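Local coordinates for protein inositol-1-monophosphatase (Thermotoga maritima, PDB 2P3N) that hydrolyses inositol monophosphates and fructose 1,6-bisphosphate with the aid of magnesium, as a homotetrameric phosphatase of broad specificity, at residues 61-66 / 75-80; 40-45 / 79-84. All blocks are in the same frame, centred on the assembly; numbering follows the deposited sequence.

Interaction 1. Residues 61-66 / 75-80; sequences NIMAEE and LWIIDP. With MG (magnesium ion), chain E.
Parallel strands 61-64 and 74-79 pair at one border of the large mixed sheet and bring Glu-65 and Asp-79 to the magnesium ion. Four backbone hydrogen bonds join them: Trp-76 N to Asn-61 O, Met-63 N to Trp-76 O, Ile-78 N to Met-63 O and Glu-65 N to Ile-78 O. On one face of the sheet Leu-75 straddles its neighbours. Its CD1 lies 3.4 Å from Asn-61 CB, and its CD2 is 3.6 Å from Met-63 CE. That methyl also meets Ile-77 CD1. Replacing Leu-75 by an alanine would probably open a gap here and let the Met-63 methyl end turn more freely. On the other face Ile-62 CG2 touches Ile-78 CD1 at 3.9 Å. Glu-65 swings CG away from its backbone N (chi1 164°) and runs on extended, reaching the metal with OE1 at 2.1 Å. Asp-79 OD2 binds it at 2.2 Å. The two carboxylates run side by side with planes 88° apart, and the shared cation probably offsets their repulsion. Helix 40-56 packs on Ile-62 and Ala-64, Trp-200 of helix 199-211 lies against Ile-77, and strand 95-102 continues the sheet beyond 74-79.

Interaction 2. Residues 40-45 / 79-84; sequences EIDREA and DPIDGT. With MG (magnesium ion), chain E.
The carboxylate of Asp-42 has the side chain of Ile-81 over one face. Ile-81 CD1 stands above the carboxyl carbon, 3.7 Å from Asp-42 CG, and Ile-81 CB lies 3.5 Å from Asp-42 OD1 on that same face. The two side chains cross at about a right angle. Ile-81 reaches this place with an extended chain, CD1 anti to CA (chi2 179°), which carries the methyl out over the Asp-42 carboxylate. Two donors reach Asp-42 OD1, at roughly a right angle to each other. The hydroxyl of Thr-84 gives its proton to the syn lone pair, with OG1 2.7 Å from Asp-42 OD1. Water 1 donates to the same oxygen and accepts from Ile-81 N. The other oxygen, OD2, is held by Thr-39 and has the methyl of Thr-84 beside it, with CG2 at 3.4 Å. Segment 79-84, DPIDGT, is the core of the signature motif of the inositol monophosphatase family. Ile-81 lends its carbonyl O to magnesium at 2.1 Å. Asp-82, Gly-83 and Thr-84 probably bind substrate, as in relatives. Gly-83 is the N-cap of helix 84-89; its positive phi (114°) would press a CB against the carbonyl O of Asp-82. Thr-84 OG1 also accepts a bond from water 3, a magnesium ligand, so this hydroxyl links Asp-42 to the metal shell. Along helix 40-56, one turn is pressed against Pro-80: Pro-80 CB is 3.0 Å from Asp-42 O, a tight contact, and Ala-45 CB lies 4.1 Å from Pro-80 CB. Ile-41 faces Leu-18 of helix 2-21 and Phe-87 of helix 84-89.

The two interactions share Asp-79 and Pro-80 and meet at one magnesium ion; their centres are about 11 Å apart. Interaction 1 supplies two carboxylate ligands, and interaction 2 adds a backbone carbonyl. Three waters complete six ligands. Ile-81 O lies 3.2 Å from Asp-79 OD2 and 4.1 Å from Glu-65 OE1. Water 1 ties the contacts together: it binds the metal, donates to Glu-66 OE1 as well as to Asp-42, and is 2.8 Å from that Glu-66 oxygen. Glu-66 OE1 also packs 3.6 Å from Asp-42 CB, while its OE2 pairs with Lys-31. Asp-201, which probably serves a second magnesium, lies close to Asp-79.

Interaction 1. Residues 61-66 / 75-80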
ATOM      1  N   ASN A  61       2.056  22.349 -26.622  1.00 39.18           N
ATOM      2  CA  ASN A  61       0.617  22.408 -26.412  1.00 38.31           C
ATOM      3  C   ASN A  61       0.019  21.405 -25.451  1.00 37.20           C
ATOM      4  O   ASN A  61       0.607  20.364 -25.170  1.00 39.00           O
ATOM      5  CB  ASN A  61      -0.103  22.342 -27.755  1.00 46.80           C
ATOM      6  CG  ASN A  61       0.118  23.592 -28.584  1.00 53.51           C
ATOM      7  OD1 ASN A  61       1.175  23.775 -29.186  1.00 65.88           O
ATOM      8  ND2 ASN A  61      -0.877  24.475 -28.594  1.00 51.61           N
ATOM      9  N   ILE A  62      -1.163  21.744 -24.946  1.00 37.17           N
ATOM     10  CA  ILE A  62      -1.876  20.910 -23.995  1.00 35.82           C
ATOM     11  C   ILE A  62      -3.307  20.694 -24.432  1.00 36.95           C
ATOM     12  O   ILE A  62      -3.971  21.606 -24.908  1.00 39.55           O
ATOM     13  CB  ILE A  62      -1.905  21.551 -22.579  1.00 33.10           C
ATOM     14  CG1 ILE A  62      -0.548  21.392 -21.896  1.00 29.97           C
ATOM     15  CG2 ILE A  62      -3.017  20.931 -21.747  1.00 34.24           C
ATOM     16  CD1 ILE A  62      -0.542  21.782 -20.446  1.00 43.00           C
ATOM     17  N   MET A  63      -3.774  19.466 -24.283  1.00 36.39           N
ATOM     18  CA  MET A  63      -5.145  19.142 -24.607  1.00 36.28           C
ATOM     19  C   MET A  63      -5.585  18.404 -23.358  1.00 35.36           C
ATOM     20  O   MET A  63      -5.183  17.267 -23.123  1.00 33.02           O
ATOM     21  CB  MET A  63      -5.238  18.231 -25.827  1.00 34.67           C
ATOM     22  CG  MET A  63      -6.642  18.156 -26.393  1.00 38.55           C
ATOM     23  SD  MET A  63      -7.161  16.477 -26.746  1.00 47.49           S
ATOM     24  CE  MET A  63      -6.104  16.144 -28.126  1.00 54.96           C
ATOM     25  N   ALA A  64      -6.384  19.080 -22.540  1.00 34.11           N
ATOM     26  CA  ALA A  64      -6.864  18.514 -21.292  1.00 36.82           C
ATOM     27  C   ALA A  64      -8.390  18.423 -21.295  1.00 39.46           C
ATOM     28  O   ALA A  64      -9.083  19.347 -21.739  1.00 38.81           O
ATOM     29  CB  ALA A  64      -6.359  19.369 -20.105  1.00 27.45           C
ATOM     30  N   GLU A  65      -8.909  17.296 -20.814  1.00 39.24           N
ATOM     31  CA  GLU A  65     -10.347  17.082 -20.783  1.00 40.08           C
ATOM     32  C   GLU A  65     -11.124  18.312 -20.358  1.00 38.76           C
ATOM     33  O   GLU A  65     -11.915  18.854 -21.116  1.00 38.49           O
ATOM     34  CB  GLU A  65     -10.704  15.928 -19.848  1.00 38.82           C
ATOM     35  CG  GLU A  65     -12.171  15.916 -19.497  1.00 39.90           C
ATOM     36  CD  GLU A  65     -12.644  14.583 -19.012  1.00 44.32           C
ATOM     37  OE1 GLU A  65     -11.931  13.975 -18.186  1.00 51.67           O
ATOM     38  OE2 GLU A  65     -13.730  14.153 -19.452  1.00 41.73           O
ATOM     39  N   GLU A  66     -10.884  18.750 -19.133  1.00 41.67           N
ATOM     40  CA  GLU A  66     -11.579  19.892 -18.586  1.00 45.27           C
ATOM     41  C   GLU A  66     -11.183  21.247 -19.165  1.00 50.77           C
ATOM     42  O   GLU A  66     -10.507  22.029 -18.500  1.00 52.66           O
ATOM     43  CB  GLU A  66     -11.400  19.906 -17.068  1.00 44.75           C
ATOM     44  CG  GLU A  66     -12.561  19.302 -16.292  1.00 51.70           C
ATOM     45  CD  GLU A  66     -12.779  17.843 -16.593  1.00 55.90           C
ATOM     46  OE1 GLU A  66     -11.918  17.026 -16.211  1.00 68.16           O
ATOM     47  OE2 GLU A  66     -13.810  17.513 -17.211  1.00 57.48           O
ATOM     48  N   LEU A  75       2.110  17.896 -28.421  1.00 40.70           N
ATOM     49  CA  LEU A  75       0.926  18.018 -27.582  1.00 40.49           C
ATOM     50  C   LEU A  75       0.803  16.997 -26.444  1.00 40.91           C
ATOM     51  O   LEU A  75       0.886  15.787 -26.667  1.00 42.40           O
ATOM     52  CB  LEU A  75      -0.323  17.920 -28.466  1.00 37.92           C
ATOM     53  CG  LEU A  75      -1.686  18.056 -27.783  1.00 38.16           C
ATOM     54  CD1 LEU A  75      -2.069  19.528 -27.685  1.00 32.94           C
ATOM     55  CD2 LEU A  75      -2.735  17.280 -28.570  1.00 30.69           C
ATOM     56  N   TRP A  76       0.584  17.494 -25.228  1.00 38.82           N
ATOM     57  CA  TRP A  76       0.404  16.635 -24.059  1.00 35.36           C
ATOM     58  C   TRP A  76      -1.100  16.463 -23.820  1.00 36.09           C
ATOM     59  O   TRP A  76      -1.825  17.443 -23.635  1.00 34.25           O
ATOM     60  CB  TRP A  76       1.024  17.269 -22.811  1.00 34.06           C
ATOM     61  CG  TRP A  76       2.508  17.509 -22.859  1.00 36.79           C
ATOM     62  CD1 TRP A  76       3.164  18.507 -23.529  1.00 34.14           C
ATOM     63  CD2 TRP A  76       3.518  16.781 -22.141  1.00 39.32           C
ATOM     64  NE1 TRP A  76       4.514  18.454 -23.262  1.00 32.36           N
ATOM     65  CE2 TRP A  76       4.758  17.404 -22.415  1.00 35.21           C
ATOM     66  CE3 TRP A  76       3.494  15.663 -21.289  1.00 37.00           C
ATOM     67  CZ2 TRP A  76       5.966  16.947 -21.865  1.00 34.89           C
ATOM     68  CZ3 TRP A  76       4.702  15.209 -20.743  1.00 33.35           C
ATOM     69  CH2 TRP A  76       5.918  15.854 -21.035  1.00 31.19           C
ATOM     70  N   ILE A  77      -1.581  15.226 -23.823  1.00 36.49           N
ATOM     71  CA  ILE A  77      -3.002  15.008 -23.587  1.00 36.90           C
ATOM     72  C   ILE A  77      -3.222  14.561 -22.146  1.00 37.85           C
ATOM     73  O   ILE A  77      -2.671  13.558 -21.682  1.00 38.03           O
ATOM     74  CB  ILE A  77      -3.582  13.991 -24.572  1.00 32.67           C
ATOM     75  CG1 ILE A  77      -3.223  14.416 -26.004  1.00 30.16           C
ATOM     76  CG2 ILE A  77      -5.084  13.934 -24.406  1.00 26.56           C
ATOM     77  CD1 ILE A  77      -3.845  13.563 -27.080  1.00 33.45           C
ATOM     78  N   ILE A  78      -4.056  15.322 -21.450  1.00 37.41           N
ATOM     79  CA  ILE A  78      -4.312  15.102 -20.037  1.00 33.66           C
ATOM     80  C   ILE A  78      -5.734  14.788 -19.636  1.00 28.23           C
ATOM     81  O   ILE A  78      -6.675  15.429 -20.082  1.00 28.18           O
ATOM     82  CB  ILE A  78      -3.894  16.367 -19.248  1.00 31.58           C
ATOM     83  CG1 ILE A  78      -2.422  16.671 -19.527  1.00 34.28           C
ATOM     84  CG2 ILE A  78      -4.201  16.206 -17.762  1.00 19.38           C
ATOM     85  CD1 ILE A  78      -2.049  18.108 -19.251  1.00 46.26           C
ATOM     86  N   ASP A  79      -5.884  13.780 -18.795  1.00 31.85           N
ATOM     87  CA  ASP A  79      -7.186  13.472 -18.247  1.00 34.36           C
ATOM     88  C   ASP A  79      -6.937  13.556 -16.744  1.00 36.97           C
ATOM     89  O   ASP A  79      -6.364  12.642 -16.142  1.00 37.54           O
ATOM     90  CB  ASP A  79      -7.690  12.086 -18.644  1.00 27.05           C
ATOM     91  CG  ASP A  79      -9.154  11.878 -18.253  1.00 22.74           C
ATOM     92  OD1 ASP A  79      -9.849  11.043 -18.872  1.00 26.12           O
ATOM     93  OD2 ASP A  79      -9.611  12.561 -17.317  1.00 24.13           O
ATOM     94  N   PRO A  80      -7.330  14.684 -16.126  1.00 35.37           N
ATOM     95  CA  PRO A  80      -7.141  14.879 -14.687  1.00 32.70           C
ATOM     96  C   PRO A  80      -7.725  13.742 -13.834  1.00 31.03           C
ATOM     97  O   PRO A  80      -7.126  13.341 -12.841  1.00 32.93           O
ATOM     98  CB  PRO A  80      -7.804  16.239 -14.433  1.00 31.97           C
ATOM     99  CG  PRO A  80      -8.859  16.322 -15.521  1.00 29.42           C
ATOM    100  CD  PRO A  80      -8.104  15.798 -16.711  1.00 32.46           C
TER
HETATM  101 MG    MG E1758     -11.666  12.603 -16.618  1.00 32.37          MG
HETATM  102  O   HOH W   1     -11.344  14.464 -15.372  1.00 31.68           O
HETATM  103  O   HOH W   2     -12.490  11.109 -17.860  1.00 24.47           O
HETATM  104  O   HOH W   3     -13.545  12.720 -16.162  1.00 21.70           O

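Interaction 2. Residues 40-45 / 79-84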
ATOM      1  N   GLU A  40     -14.748  19.866  -8.847  1.00 28.47           N
ATOM      2  CA  GLU A  40     -13.758  20.913  -8.676  1.00 29.55           C
ATOM      3  C   GLU A  40     -12.368  20.295  -8.510  1.00 34.19           C
ATOM      4  O   GLU A  40     -11.350  20.968  -8.716  1.00 34.18           O
ATOM      5  CB  GLU A  40     -14.098  21.768  -7.450  1.00 35.70           C
ATOM      6  CG  GLU A  40     -13.209  23.002  -7.278  1.00 46.16           C
ATOM      7  CD  GLU A  40     -13.362  24.009  -8.419  1.00 56.11           C
ATOM      8  OE1 GLU A  40     -12.474  24.885  -8.579  1.00 64.30           O
ATOM      9  OE2 GLU A  40     -14.373  23.926  -9.154  1.00 60.72           O
ATOM     10  N   ILE A  41     -12.318  19.014  -8.142  1.00 34.87           N
ATOM     11  CA  ILE A  41     -11.028  18.348  -7.969  1.00 33.17           C
ATOM     12  C   ILE A  41     -10.471  17.911  -9.327  1.00 32.60           C
ATOM     13  O   ILE A  41      -9.257  17.788  -9.489  1.00 30.75           O
ATOM     14  CB  ILE A  41     -11.131  17.141  -7.017  1.00 34.32           C
ATOM     15  CG1 ILE A  41     -11.623  17.603  -5.647  1.00 35.76           C
ATOM     16  CG2 ILE A  41      -9.759  16.537  -6.796  1.00 28.30           C
ATOM     17  CD1 ILE A  41     -12.996  18.200  -5.652  1.00 47.43           C
ATOM     18  N   ASP A  42     -11.358  17.681 -10.298  1.00 31.23           N
ATOM     19  CA  ASP A  42     -10.923  17.318 -11.648  1.00 30.77           C
ATOM     20  C   ASP A  42     -10.083  18.507 -12.135  1.00 33.45           C
ATOM     21  O   ASP A  42      -8.986  18.339 -12.674  1.00 32.21           O
ATOM     22  CB  ASP A  42     -12.126  17.143 -12.593  1.00 30.46           C
ATOM     23  CG  ASP A  42     -12.946  15.876 -12.306  1.00 32.19           C
ATOM     24  OD1 ASP A  42     -12.893  14.922 -13.116  1.00 33.20           O
ATOM     25  OD2 ASP A  42     -13.649  15.832 -11.278  1.00 32.67           O
ATOM     26  N   ARG A  43     -10.616  19.712 -11.915  1.00 32.25           N
ATOM     27  CA  ARG A  43      -9.971  20.967 -12.319  1.00 29.36           C
ATOM     28  C   ARG A  43      -8.710  21.295 -11.537  1.00 25.75           C
ATOM     29  O   ARG A  43      -7.718  21.745 -12.093  1.00 28.13           O
ATOM     30  CB  ARG A  43     -10.928  22.145 -12.147  1.00 29.92           C
ATOM     31  CG  ARG A  43     -12.196  22.083 -12.952  1.00 30.89           C
ATOM     32  CD  ARG A  43     -12.991  23.364 -12.725  1.00 40.74           C
ATOM     33  NE  ARG A  43     -14.307  23.332 -13.359  1.00 53.38           N
ATOM     34  CZ  ARG A  43     -15.347  22.659 -12.885  1.00 56.62           C
ATOM     35  NH1 ARG A  43     -15.229  21.962 -11.762  1.00 64.97           N
ATOM     36  NH2 ARG A  43     -16.503  22.674 -13.538  1.00 63.66           N
ATOM     37  N   GLU A  44      -8.771  21.107 -10.232  1.00 26.14           N
ATOM     38  CA  GLU A  44      -7.633  21.388  -9.385  1.00 26.48           C
ATOM     39  C   GLU A  44      -6.492  20.449  -9.764  1.00 27.71           C
ATOM     40  O   GLU A  44      -5.329  20.848  -9.790  1.00 29.19           O
ATOM     41  CB  GLU A  44      -8.058  21.205  -7.930  1.00 32.05           C
ATOM     42  CG  GLU A  44      -6.961  21.327  -6.910  1.00 39.45           C
ATOM     43  CD  GLU A  44      -7.511  21.382  -5.500  1.00 41.09           C
ATOM     44  OE1 GLU A  44      -8.559  20.752  -5.240  1.00 42.35           O
ATOM     45  OE2 GLU A  44      -6.891  22.052  -4.654  1.00 46.35           O
ATOM     46  N   ALA A  45      -6.838  19.204 -10.078  1.00 24.37           N
ATOM     47  CA  ALA A  45      -5.855  18.207 -10.460  1.00 24.37           C
ATOM     48  C   ALA A  45      -5.265  18.581 -11.807  1.00 26.25           C
ATOM     49  O   ALA A  45      -4.066  18.418 -12.042  1.00 27.98           O
ATOM     50  CB  ALA A  45      -6.504  16.838 -10.541  1.00 20.41           C
ATOM     51  N   ASP A  79      -5.884  13.780 -18.795  1.00 31.85           N
ATOM     52  CA  ASP A  79      -7.186  13.472 -18.247  1.00 34.36           C
ATOM     53  C   ASP A  79      -6.937  13.556 -16.744  1.00 36.97           C
ATOM     54  O   ASP A  79      -6.364  12.642 -16.142  1.00 37.54           O
ATOM     55  CB  ASP A  79      -7.690  12.086 -18.644  1.00 27.05           C
ATOM     56  CG  ASP A  79      -9.154  11.878 -18.253  1.00 22.74           C
ATOM     57  OD1 ASP A  79      -9.849  11.043 -18.872  1.00 26.12           O
ATOM     58  OD2 ASP A  79      -9.611  12.561 -17.317  1.00 24.13           O
ATOM     59  N   PRO A  80      -7.330  14.684 -16.126  1.00 35.37           N
ATOM     60  CA  PRO A  80      -7.141  14.879 -14.687  1.00 32.70           C
ATOM     61  C   PRO A  80      -7.725  13.742 -13.834  1.00 31.03           C
ATOM     62  O   PRO A  80      -7.126  13.341 -12.841  1.00 32.93           O
ATOM     63  CB  PRO A  80      -7.804  16.239 -14.433  1.00 31.97           C
ATOM     64  CG  PRO A  80      -8.859  16.322 -15.521  1.00 29.42           C
ATOM     65  CD  PRO A  80      -8.104  15.798 -16.711  1.00 32.46           C
ATOM     66  N   ILE A  81      -8.893  13.230 -14.206  1.00 27.34           N
ATOM     67  CA  ILE A  81      -9.488  12.118 -13.466  1.00 29.69           C
ATOM     68  C   ILE A  81     -10.270  11.257 -14.421  1.00 29.96           C
ATOM     69  O   ILE A  81     -11.366  11.626 -14.833  1.00 32.60           O
ATOM     70  CB  ILE A  81     -10.476  12.557 -12.352  1.00 22.78           C
ATOM     71  CG1 ILE A  81      -9.757  13.376 -11.280  1.00 20.19           C
ATOM     72  CG2 ILE A  81     -11.094  11.317 -11.719  1.00 21.49           C
ATOM     73  CD1 ILE A  81     -10.649  13.869 -10.162  1.00 17.05           C
ATOM     74  N   ASP A  82      -9.701  10.116 -14.788  1.00 31.95           N
ATOM     75  CA  ASP A  82     -10.391   9.205 -15.685  1.00 33.42           C
ATOM     76  C   ASP A  82     -11.188   8.258 -14.792  1.00 32.77           C
ATOM     77  O   ASP A  82     -10.637   7.350 -14.179  1.00 34.44           O
ATOM     78  CB  ASP A  82      -9.381   8.443 -16.547  1.00 31.43           C
ATOM     79  CG  ASP A  82     -10.050   7.531 -17.566  1.00 36.88           C
ATOM     80  OD1 ASP A  82      -9.331   6.919 -18.387  1.00 42.46           O
ATOM     81  OD2 ASP A  82     -11.293   7.421 -17.548  1.00 39.97           O
ATOM     82  N   GLY A  83     -12.490   8.489 -14.701  1.00 30.72           N
ATOM     83  CA  GLY A  83     -13.320   7.657 -13.851  1.00 30.02           C
ATOM     84  C   GLY A  83     -13.835   8.521 -12.713  1.00 32.12           C
ATOM     85  O   GLY A  83     -13.824   8.120 -11.549  1.00 32.32           O
ATOM     86  N   THR A  84     -14.292   9.721 -13.067  1.00 32.17           N
ATOM     87  CA  THR A  84     -14.803  10.684 -12.100  1.00 30.53           C
ATOM     88  C   THR A  84     -15.990  10.162 -11.284  1.00 33.21           C
ATOM     89  O   THR A  84     -16.163  10.537 -10.113  1.00 30.93           O
ATOM     90  CB  THR A  84     -15.202  12.000 -12.807  1.00 28.22           C
ATOM     91  OG1 THR A  84     -14.084  12.490 -13.565  1.00 25.20           O
ATOM     92  CG2 THR A  84     -15.611  13.049 -11.785  1.00 27.88           C
TER
HETATM   93 MG    MG E1758     -11.666  12.603 -16.618  1.00 32.37          MG
HETATM   94  O   HOH W   1     -11.344  14.464 -15.372  1.00 31.68           O
HETATM   95  O   HOH W   2     -12.490  11.109 -17.860  1.00 24.47           O
HETATM   96  O   HOH W   3     -13.545  12.720 -16.162  1.00 21.70           O